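Local structure of Lpg2148(MvcA) (Legionella pneumophila subsp. pneumophila str. Philadelphia 1, 6K11) at residues E244-F256 with W264-I278. The protein is probably a deamidase-family effector that removes ubiquitin from the host enzyme UBE2N and so regulates its activity. Residues are numbered along the deposited sequence; the frame is centred on the assembly and turned at random.
Sequences ESPRQFYPYQAYF and WFVSDKDEYLSRIGI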
ATOM      1  N   GLU A 244     -29.215  22.962   4.002  1.00 71.06           N
ATOM      2  CA  GLU A 244     -28.094  23.891   3.928  1.00 73.05           C
ATOM      3  C   GLU A 244     -26.911  23.456   4.790  1.00 71.06           C
ATOM      4  O   GLU A 244     -26.042  24.280   5.101  1.00 70.79           O
ATOM      5  CB  GLU A 244     -28.553  25.294   4.335  1.00 77.89           C
ATOM      6  CG  GLU A 244     -29.616  25.888   3.421  1.00 76.29           C
ATOM      7  CD  GLU A 244     -29.199  25.864   1.962  1.00 80.00           C
ATOM      8  OE1 GLU A 244     -28.186  26.515   1.625  1.00 84.84           O
ATOM      9  OE2 GLU A 244     -29.878  25.193   1.153  1.00 80.57           O
ATOM     10  N   SER A 245     -26.857  22.181   5.173  1.00 67.90           N
ATOM     11  CA  SER A 245     -25.864  21.730   6.136  1.00 65.03           C
ATOM     12  C   SER A 245     -24.470  21.704   5.508  1.00 57.27           C
ATOM     13  O   SER A 245     -24.329  21.475   4.305  1.00 58.70           O
ATOM     14  CB  SER A 245     -26.232  20.344   6.660  1.00 64.60           C
ATOM     15  OG  SER A 245     -27.469  20.382   7.355  1.00 69.08           O
ATOM     16  N   PRO A 246     -23.425  21.941   6.303  1.00 58.72           N
ATOM     17  CA  PRO A 246     -22.070  21.986   5.739  1.00 55.64           C
ATOM     18  C   PRO A 246     -21.606  20.610   5.272  1.00 54.97           C
ATOM     19  O   PRO A 246     -21.915  19.582   5.880  1.00 54.11           O
ATOM     20  CB  PRO A 246     -21.217  22.502   6.904  1.00 54.95           C
ATOM     21  CG  PRO A 246     -21.976  22.109   8.132  1.00 58.85           C
ATOM     22  CD  PRO A 246     -23.432  22.216   7.752  1.00 59.44           C
ATOM     23  N   ARG A 247     -20.861  20.605   4.171  1.00 53.29           N
ATOM     24  CA  ARG A 247     -20.353  19.358   3.612  1.00 52.99           C
ATOM     25  C   ARG A 247     -19.264  18.781   4.511  1.00 50.33           C
ATOM     26  O   ARG A 247     -18.430  19.516   5.051  1.00 51.90           O
ATOM     27  CB  ARG A 247     -19.832  19.609   2.201  1.00 55.46           C
ATOM     28  CG  ARG A 247     -18.839  18.603   1.681  1.00 49.70           C
ATOM     29  CD  ARG A 247     -18.469  18.943   0.253  1.00 53.15           C
ATOM     30  NE  ARG A 247     -19.381  18.328  -0.708  1.00 57.11           N
ATOM     31  CZ  ARG A 247     -19.353  18.559  -2.019  1.00 57.31           C
ATOM     32  NH1 ARG A 247     -18.464  19.406  -2.525  1.00 55.78           N
ATOM     33  NH2 ARG A 247     -20.212  17.948  -2.820  1.00 57.33           N
ATOM     34  N   GLN A 248     -19.297  17.457   4.703  1.00 46.40           N
ATOM     35  CA  GLN A 248     -18.369  16.755   5.586  1.00 41.54           C
ATOM     36  C   GLN A 248     -17.701  15.625   4.817  1.00 40.60           C
ATOM     37  O   GLN A 248     -18.303  15.032   3.919  1.00 38.26           O
ATOM     38  CB  GLN A 248     -19.076  16.175   6.830  1.00 43.74           C
ATOM     39  CG  GLN A 248     -19.991  17.146   7.559  1.00 48.01           C
ATOM     40  CD  GLN A 248     -19.230  18.121   8.429  1.00 52.45           C
ATOM     41  OE1 GLN A 248     -18.016  17.996   8.612  1.00 51.19           O
ATOM     42  NE2 GLN A 248     -19.943  19.102   8.981  1.00 50.03           N
ATOM     43  N   PHE A 249     -16.448  15.337   5.170  1.00 38.01           N
ATOM     44  CA  PHE A 249     -15.687  14.249   4.563  1.00 34.40           C
ATOM     45  C   PHE A 249     -15.232  13.282   5.643  1.00 33.61           C
ATOM     46  O   PHE A 249     -15.052  13.666   6.806  1.00 33.04           O
ATOM     47  CB  PHE A 249     -14.454  14.758   3.807  1.00 33.52           C
ATOM     48  CG  PHE A 249     -13.231  14.979   4.687  1.00 38.00           C
ATOM     49  CD1 PHE A 249     -13.097  16.142   5.437  1.00 36.32           C
ATOM     50  CD2 PHE A 249     -12.206  14.030   4.743  1.00 31.58           C
ATOM     51  CE1 PHE A 249     -11.985  16.355   6.242  1.00 35.32           C
ATOM     52  CE2 PHE A 249     -11.088  14.240   5.553  1.00 33.69           C
ATOM     53  CZ  PHE A 249     -10.973  15.415   6.292  1.00 33.67           C
ATOM     54  N   TYR A 250     -15.046  12.020   5.258  1.00 30.98           N
ATOM     55  CA  TYR A 250     -14.596  10.999   6.206  1.00 34.24           C
ATOM     56  C   TYR A 250     -13.483  10.191   5.562  1.00 30.78           C
ATOM     57  O   TYR A 250     -13.720   9.543   4.525  1.00 30.52           O
ATOM     58  CB  TYR A 250     -15.753  10.096   6.639  1.00 31.95           C
ATOM     59  CG  TYR A 250     -16.841  10.897   7.312  1.00 35.80           C
ATOM     60  CD1 TYR A 250     -16.770  11.200   8.669  1.00 35.81           C
ATOM     61  CD2 TYR A 250     -17.900  11.408   6.576  1.00 38.08           C
ATOM     62  CE1 TYR A 250     -17.764  11.964   9.282  1.00 38.27           C
ATOM     63  CE2 TYR A 250     -18.892  12.170   7.178  1.00 40.86           C
ATOM     64  CZ  TYR A 250     -18.818  12.443   8.527  1.00 39.60           C
ATOM     65  OH  TYR A 250     -19.802  13.202   9.124  1.00 43.30           O
ATOM     66  N   PRO A 251     -12.271  10.195   6.123  1.00 31.12           N
ATOM     67  CA  PRO A 251     -11.221   9.314   5.606  1.00 29.98           C
ATOM     68  C   PRO A 251     -11.295   7.945   6.257  1.00 28.84           C
ATOM     69  O   PRO A 251     -11.571   7.808   7.455  1.00 29.19           O
ATOM     70  CB  PRO A 251      -9.926  10.047   5.996  1.00 28.80           C
ATOM     71  CG  PRO A 251     -10.281  10.758   7.289  1.00 30.62           C
ATOM     72  CD  PRO A 251     -11.783  11.057   7.219  1.00 31.97           C
ATOM     73  N   TYR A 252     -11.031   6.924   5.435  1.00 30.74           N
ATOM     74  CA  TYR A 252     -11.037   5.521   5.828  1.00 29.58           C
ATOM     75  C   TYR A 252      -9.701   4.891   5.459  1.00 28.32           C
ATOM     76  O   TYR A 252      -9.213   5.081   4.333  1.00 31.82           O
ATOM     77  CB  TYR A 252     -12.148   4.732   5.100  1.00 28.05           C
ATOM     78  CG  TYR A 252     -13.552   5.297   5.169  1.00 29.66           C
ATOM     79  CD1 TYR A 252     -14.012   5.983   6.281  1.00 30.33           C
ATOM     80  CD2 TYR A 252     -14.435   5.098   4.100  1.00 31.40           C
ATOM     81  CE1 TYR A 252     -15.342   6.485   6.313  1.00 32.02           C
ATOM     82  CE2 TYR A 252     -15.724   5.581   4.126  1.00 33.19           C
ATOM     83  CZ  TYR A 252     -16.175   6.264   5.224  1.00 29.42           C
ATOM     84  OH  TYR A 252     -17.477   6.719   5.207  1.00 32.29           O
ATOM     85  N   GLN A 253      -9.129   4.102   6.370  1.00 27.65           N
ATOM     86  CA  GLN A 253      -7.883   3.434   6.019  1.00 29.55           C
ATOM     87  C   GLN A 253      -7.552   2.295   6.976  1.00 27.16           C
ATOM     88  O   GLN A 253      -8.066   2.212   8.097  1.00 26.38           O
ATOM     89  CB  GLN A 253      -6.713   4.427   6.013  1.00 29.40           C
ATOM     90  CG  GLN A 253      -6.409   5.006   7.404  1.00 26.01           C
ATOM     91  CD  GLN A 253      -5.041   5.632   7.440  1.00 28.56           C
ATOM     92  OE1 GLN A 253      -4.759   6.539   6.661  1.00 30.32           O
ATOM     93  NE2 GLN A 253      -4.173   5.127   8.301  1.00 26.60           N
ATOM     94  N   ALA A 254      -6.662   1.427   6.503  1.00 26.02           N
ATOM     95  CA  ALA A 254      -5.831   0.548   7.316  1.00 28.15           C
ATOM     96  C   ALA A 254      -4.364   0.885   7.048  1.00 26.89           C
ATOM     97  O   ALA A 254      -4.035   1.580   6.083  1.00 26.31           O
ATOM     98  CB  ALA A 254      -6.092  -0.942   6.997  1.00 28.16           C
ATOM     99  N   TYR A 255      -3.483   0.433   7.938  1.00 28.11           N
ATOM    100  CA  TYR A 255      -2.040   0.620   7.755  1.00 28.62           C
ATOM    101  C   TYR A 255      -1.340  -0.628   8.276  1.00 25.48           C
ATOM    102  O   TYR A 255      -1.340  -0.883   9.487  1.00 27.00           O
ATOM    103  CB  TYR A 255      -1.535   1.890   8.459  1.00 23.27           C
ATOM    104  CG  TYR A 255      -0.287   2.443   7.809  1.00 30.04           C
ATOM    105  CD1 TYR A 255       0.926   1.756   7.890  1.00 28.06           C
ATOM    106  CD2 TYR A 255      -0.326   3.625   7.074  1.00 31.19           C
ATOM    107  CE1 TYR A 255       2.087   2.253   7.259  1.00 35.58           C
ATOM    108  CE2 TYR A 255       0.819   4.134   6.456  1.00 29.94           C
ATOM    109  CZ  TYR A 255       2.014   3.441   6.538  1.00 34.37           C
ATOM    110  OH  TYR A 255       3.124   3.954   5.907  1.00 32.63           O
ATOM    111  N   PHE A 256      -0.768  -1.420   7.360  1.00 27.59           N
ATOM    112  CA  PHE A 256      -0.179  -2.709   7.723  1.00 30.28           C
ATOM    113  C   PHE A 256       0.859  -2.566   8.833  1.00 28.90           C
ATOM    114  O   PHE A 256       1.742  -1.701   8.771  1.00 28.39           O
ATOM    115  CB  PHE A 256       0.472  -3.369   6.496  1.00 31.68           C
ATOM    116  CG  PHE A 256       0.943  -4.789   6.749  1.00 34.30           C
ATOM    117  CD1 PHE A 256       2.200  -5.039   7.286  1.00 39.21           C
ATOM    118  CD2 PHE A 256       0.120  -5.874   6.449  1.00 35.86           C
ATOM    119  CE1 PHE A 256       2.622  -6.339   7.532  1.00 35.45           C
ATOM    120  CE2 PHE A 256       0.547  -7.177   6.683  1.00 38.28           C
ATOM    121  CZ  PHE A 256       1.795  -7.405   7.222  1.00 36.54           C
ATOM    122  N   TRP A 264      -9.304   1.583  13.043  1.00 28.03           N
ATOM    123  CA  TRP A 264      -9.457   2.973  12.626  1.00 27.65           C
ATOM    124  C   TRP A 264     -10.823   3.513  13.023  1.00 26.44           C
ATOM    125  O   TRP A 264     -10.930   4.563  13.673  1.00 27.63           O
ATOM    126  CB  TRP A 264      -9.248   3.055  11.112  1.00 22.43           C
ATOM    127  CG  TRP A 264      -9.354   4.424  10.507  1.00 26.44           C
ATOM    128  CD1 TRP A 264     -10.446   4.974   9.869  1.00 26.53           C
ATOM    129  CD2 TRP A 264      -8.318   5.405  10.447  1.00 25.50           C
ATOM    130  NE1 TRP A 264     -10.140   6.233   9.410  1.00 28.96           N
ATOM    131  CE2 TRP A 264      -8.843   6.528   9.762  1.00 28.50           C
ATOM    132  CE3 TRP A 264      -6.991   5.448  10.915  1.00 26.71           C
ATOM    133  CZ2 TRP A 264      -8.083   7.680   9.521  1.00 30.58           C
ATOM    134  CZ3 TRP A 264      -6.230   6.585  10.667  1.00 26.31           C
ATOM    135  CH2 TRP A 264      -6.781   7.691   9.971  1.00 28.66           C
ATOM    136  N   PHE A 265     -11.886   2.782  12.673  1.00 25.52           N
ATOM    137  CA  PHE A 265     -13.235   3.217  13.015  1.00 25.02           C
ATOM    138  C   PHE A 265     -13.489   3.171  14.522  1.00 28.01           C
ATOM    139  O   PHE A 265     -14.166   4.051  15.067  1.00 27.93           O
ATOM    140  CB  PHE A 265     -14.256   2.345  12.275  1.00 25.78           C
ATOM    141  CG  PHE A 265     -14.489   2.736  10.829  1.00 26.37           C
ATOM    142  CD1 PHE A 265     -14.774   4.046  10.476  1.00 30.37           C
ATOM    143  CD2 PHE A 265     -14.458   1.781   9.837  1.00 27.07           C
ATOM    144  CE1 PHE A 265     -15.008   4.384   9.147  1.00 27.50           C
ATOM    145  CE2 PHE A 265     -14.712   2.101   8.514  1.00 28.36           C
ATOM    146  CZ  PHE A 265     -14.994   3.406   8.166  1.00 28.31           C
ATOM    147  N   VAL A 266     -12.985   2.143  15.217  1.00 25.51           N
ATOM    148  CA  VAL A 266     -13.169   2.097  16.672  1.00 27.02           C
ATOM    149  C   VAL A 266     -12.533   3.326  17.335  1.00 31.01           C
ATOM    150  O   VAL A 266     -13.058   3.858  18.326  1.00 29.16           O
ATOM    151  CB  VAL A 266     -12.598   0.776  17.250  1.00 29.70           C
ATOM    152  CG1 VAL A 266     -12.561   0.806  18.767  1.00 32.45           C
ATOM    153  CG2 VAL A 266     -13.429  -0.442  16.771  1.00 29.90           C
ATOM    154  N   SER A 267     -11.415   3.815  16.790  1.00 25.50           N
ATOM    155  CA  SER A 267     -10.737   4.972  17.368  1.00 28.97           C
ATOM    156  C   SER A 267     -11.375   6.301  16.981  1.00 29.27           C
ATOM    157  O   SER A 267     -10.965   7.329  17.525  1.00 28.04           O
ATOM    158  CB  SER A 267      -9.263   5.001  16.939  1.00 28.02           C
ATOM    159  OG  SER A 267      -9.143   5.440  15.588  1.00 26.85           O
ATOM    160  N   ASP A 268     -12.332   6.310  16.043  1.00 27.12           N
ATOM    161  CA  ASP A 268     -12.999   7.544  15.598  1.00 31.69           C
ATOM    162  C   ASP A 268     -12.004   8.551  15.015  1.00 29.95           C
ATOM    163  O   ASP A 268     -12.246   9.767  15.030  1.00 28.80           O
ATOM    164  CB  ASP A 268     -13.804   8.219  16.727  1.00 33.03           C
ATOM    165  CG  ASP A 268     -14.876   7.320  17.324  1.00 34.88           C
ATOM    166  OD1 ASP A 268     -15.705   6.788  16.561  1.00 34.69           O
ATOM    167  OD2 ASP A 268     -14.885   7.154  18.567  1.00 36.53           O
ATOM    168  N   LYS A 269     -10.867   8.076  14.500  1.00 30.86           N
ATOM    169  CA  LYS A 269      -9.967   9.020  13.848  1.00 28.41           C
ATOM    170  C   LYS A 269     -10.567   9.554  12.560  1.00 30.59           C
ATOM    171  O   LYS A 269     -10.178  10.636  12.115  1.00 33.71           O
ATOM    172  CB  LYS A 269      -8.597   8.383  13.570  1.00 33.06           C
ATOM    173  CG  LYS A 269      -7.572   9.395  13.078  1.00 32.21           C
ATOM    174  CD  LYS A 269      -6.156   8.980  13.366  1.00 27.44           C
ATOM    175  CE  LYS A 269      -5.192   9.884  12.607  1.00 28.77           C
ATOM    176  NZ  LYS A 269      -3.770   9.591  12.963  1.00 29.94           N
ATOM    177  N   ASP A 270     -11.523   8.835  11.963  1.00 29.03           N
ATOM    178  CA  ASP A 270     -12.244   9.388  10.821  1.00 26.14           C
ATOM    179  C   ASP A 270     -12.994  10.661  11.213  1.00 32.43           C
ATOM    180  O   ASP A 270     -12.948  11.668  10.492  1.00 32.59           O
ATOM    181  CB  ASP A 270     -13.200   8.332  10.232  1.00 30.01           C
ATOM    182  CG  ASP A 270     -14.348   7.940  11.184  1.00 34.54           C
ATOM    183  OD1 ASP A 270     -14.103   7.652  12.377  1.00 30.50           O
ATOM    184  OD2 ASP A 270     -15.506   7.889  10.716  1.00 34.10           O
ATOM    185  N   GLU A 271     -13.683  10.637  12.362  1.00 29.12           N
ATOM    186  CA  GLU A 271     -14.450  11.802  12.804  1.00 32.78           C
ATOM    187  C   GLU A 271     -13.522  12.913  13.269  1.00 33.97           C
ATOM    188  O   GLU A 271     -13.778  14.096  13.009  1.00 34.52           O
ATOM    189  CB  GLU A 271     -15.415  11.412  13.932  1.00 34.07           C
ATOM    190  CG  GLU A 271     -16.531  10.473  13.482  1.00 41.88           C
ATOM    191  CD  GLU A 271     -17.613  10.280  14.544  1.00 49.63           C
ATOM    192  OE1 GLU A 271     -18.301   9.230  14.496  1.00 49.04           O
ATOM    193  OE2 GLU A 271     -17.767  11.165  15.419  1.00 52.49           O
ATOM    194  N   TYR A 272     -12.445  12.544  13.969  1.00 31.66           N
ATOM    195  CA  TYR A 272     -11.448  13.524  14.386  1.00 34.65           C
ATOM    196  C   TYR A 272     -10.933  14.327  13.196  1.00 35.52           C
ATOM    197  O   TYR A 272     -10.922  15.565  13.221  1.00 34.08           O
ATOM    198  CB  TYR A 272     -10.291  12.828  15.100  1.00 31.52           C
ATOM    199  CG  TYR A 272      -9.277  13.816  15.645  1.00 36.79           C
ATOM    200  CD1 TYR A 272      -9.535  14.539  16.813  1.00 39.61           C
ATOM    201  CD2 TYR A 272      -8.072  14.041  14.984  1.00 36.39           C
ATOM    202  CE1 TYR A 272      -8.621  15.454  17.308  1.00 40.61           C
ATOM    203  CE2 TYR A 272      -7.149  14.965  15.471  1.00 34.57           C
ATOM    204  CZ  TYR A 272      -7.428  15.659  16.630  1.00 40.65           C
ATOM    205  OH  TYR A 272      -6.505  16.559  17.101  1.00 44.53           O
ATOM    206  N   LEU A 273     -10.500  13.637  12.137  1.00 30.42           N
ATOM    207  CA  LEU A 273      -9.918  14.359  11.010  1.00 33.52           C
ATOM    208  C   LEU A 273     -10.990  15.091  10.224  1.00 35.22           C
ATOM    209  O   LEU A 273     -10.733  16.173   9.685  1.00 35.83           O
ATOM    210  CB  LEU A 273      -9.126  13.406  10.103  1.00 31.63           C
ATOM    211  CG  LEU A 273      -7.846  12.836  10.723  1.00 32.51           C
ATOM    212  CD1 LEU A 273      -7.357  11.654   9.885  1.00 32.20           C
ATOM    213  CD2 LEU A 273      -6.739  13.916  10.881  1.00 32.80           C
ATOM    214  N   SER A 274     -12.199  14.530  10.168  1.00 33.54           N
ATOM    215  CA  SER A 274     -13.310  15.214   9.524  1.00 36.48           C
ATOM    216  C   SER A 274     -13.456  16.658   9.993  1.00 38.13           C
ATOM    217  O   SER A 274     -13.838  17.534   9.207  1.00 37.04           O
ATOM    218  CB  SER A 274     -14.601  14.456   9.807  1.00 34.60           C
ATOM    219  OG  SER A 274     -15.673  15.058   9.125  1.00 40.24           O
ATOM    220  N   ARG A 275     -13.159  16.924  11.265  1.00 34.74           N
ATOM    221  CA  ARG A 275     -13.453  18.233  11.825  1.00 42.79           C
ATOM    222  C   ARG A 275     -12.555  19.332  11.268  1.00 42.87           C
ATOM    223  O   ARG A 275     -12.900  20.511  11.396  1.00 42.42           O
ATOM    224  CB  ARG A 275     -13.377  18.152  13.356  1.00 41.72           C
ATOM    225  CG  ARG A 275     -14.219  16.983  13.866  1.00 41.65           C
ATOM    226  CD  ARG A 275     -14.680  17.086  15.293  1.00 45.29           C
ATOM    227  NE  ARG A 275     -13.681  16.533  16.185  1.00 47.49           N
ATOM    228  CZ  ARG A 275     -13.851  15.474  16.975  1.00 43.84           C
ATOM    229  NH1 ARG A 275     -15.008  14.821  17.040  1.00 42.86           N
ATOM    230  NH2 ARG A 275     -12.840  15.086  17.730  1.00 41.22           N
ATOM    231  N   ILE A 276     -11.440  18.993  10.613  1.00 41.19           N
ATOM    232  CA  ILE A 276     -10.620  20.063  10.048  1.00 40.17           C
ATOM    233  C   ILE A 276     -11.172  20.594   8.734  1.00 41.44           C
ATOM    234  O   ILE A 276     -10.780  21.690   8.310  1.00 40.32           O
ATOM    235  CB  ILE A 276      -9.150  19.631   9.881  1.00 43.34           C
ATOM    236  CG1 ILE A 276      -8.950  18.755   8.641  1.00 39.07           C
ATOM    237  CG2 ILE A 276      -8.642  18.942  11.159  1.00 41.80           C
ATOM    238  CD1 ILE A 276      -7.475  18.495   8.357  1.00 41.72           C
ATOM    239  N   GLY A 277     -12.093  19.880   8.103  1.00 39.42           N
ATOM    240  CA  GLY A 277     -12.645  20.324   6.829  1.00 40.63           C
ATOM    241  C   GLY A 277     -11.831  19.839   5.643  1.00 39.07           C
ATOM    242  O   GLY A 277     -10.610  19.742   5.692  1.00 38.83           O
ATOM    243  N   ILE A 278     -12.536  19.560   4.541  1.00 38.32           N
ATOM    244  CA  ILE A 278     -11.916  18.928   3.372  1.00 39.72           C
ATOM    245  C   ILE A 278     -10.874  19.843   2.733  1.00 46.09           C
ATOM    246  O   ILE A 278      -9.845  19.370   2.227  1.00 41.85           O
ATOM    247  CB  ILE A 278     -12.995  18.504   2.359  1.00 38.84           C
ATOM    248  CG1 ILE A 278     -12.362  17.775   1.164  1.00 44.80           C
ATOM    249  CG2 ILE A 278     -13.819  19.716   1.896  1.00 42.62           C
ATOM    250  CD1 ILE A 278     -11.516  16.552   1.556  1.00 42.78           C
TER
HETATM  251  O   HOH W   1     -15.335  19.103   5.069  1.00 40.47           O
HETATM  252  O   HOH W   2     -15.747  17.422   7.322  1.00 37.26           O
HETATM  253  O   HOH W   3     -17.963  15.351  10.997  1.00 49.71           O
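Gln248 and Phe249 meet Ser274 partly through water: one molecule donates to Gln248 OE1 and Ser274 O and accepts from Phe249 N. The Phe249 ring lies against the type I turn from Ser274 to Gly277, with Ile278 CD1 over one face, 4.2 Å from the centroid, a CH-pi contact. The carbonyl O of Phe249 accepts a hydrogen bond from Ser274 OG at 2.8 Å; a chi1 of -176°, which holds OG anti to the backbone N of Ser274, brings that hydroxyl oxygen to the carbonyl and also over one face of the Tyr250 ring. Pro251 sets its CG 4.0 Å from Leu273 CD1, while its carbonyl O accepts Trp264 NE1 at 2.9 Å. That bond is fairly straight (161° at the hydrogen) and near the indole plane, though the donor stands above the carbonyl plane. Tyr252 offers a ring face to the edge of Phe265 in an offset edge-to-face pair, centroids 5.1 Å apart; its hydroxyl bonds His9. Gln253 lays CG over the six-membered ring of Trp264, 3.4 Å from the centroid, and Lys269 CB covers the indole's opposite face. His232 bonds Gln253 OE1. Backbone bonds of Tyr250 with Tyr237 and Tyr252 with Thr235 attach 250-252 to strand 228-238; helix 269-274, its axis 6.9 Å away and roughly antiparallel (140°), thus packs against an outermost strand of an antiparallel sheet.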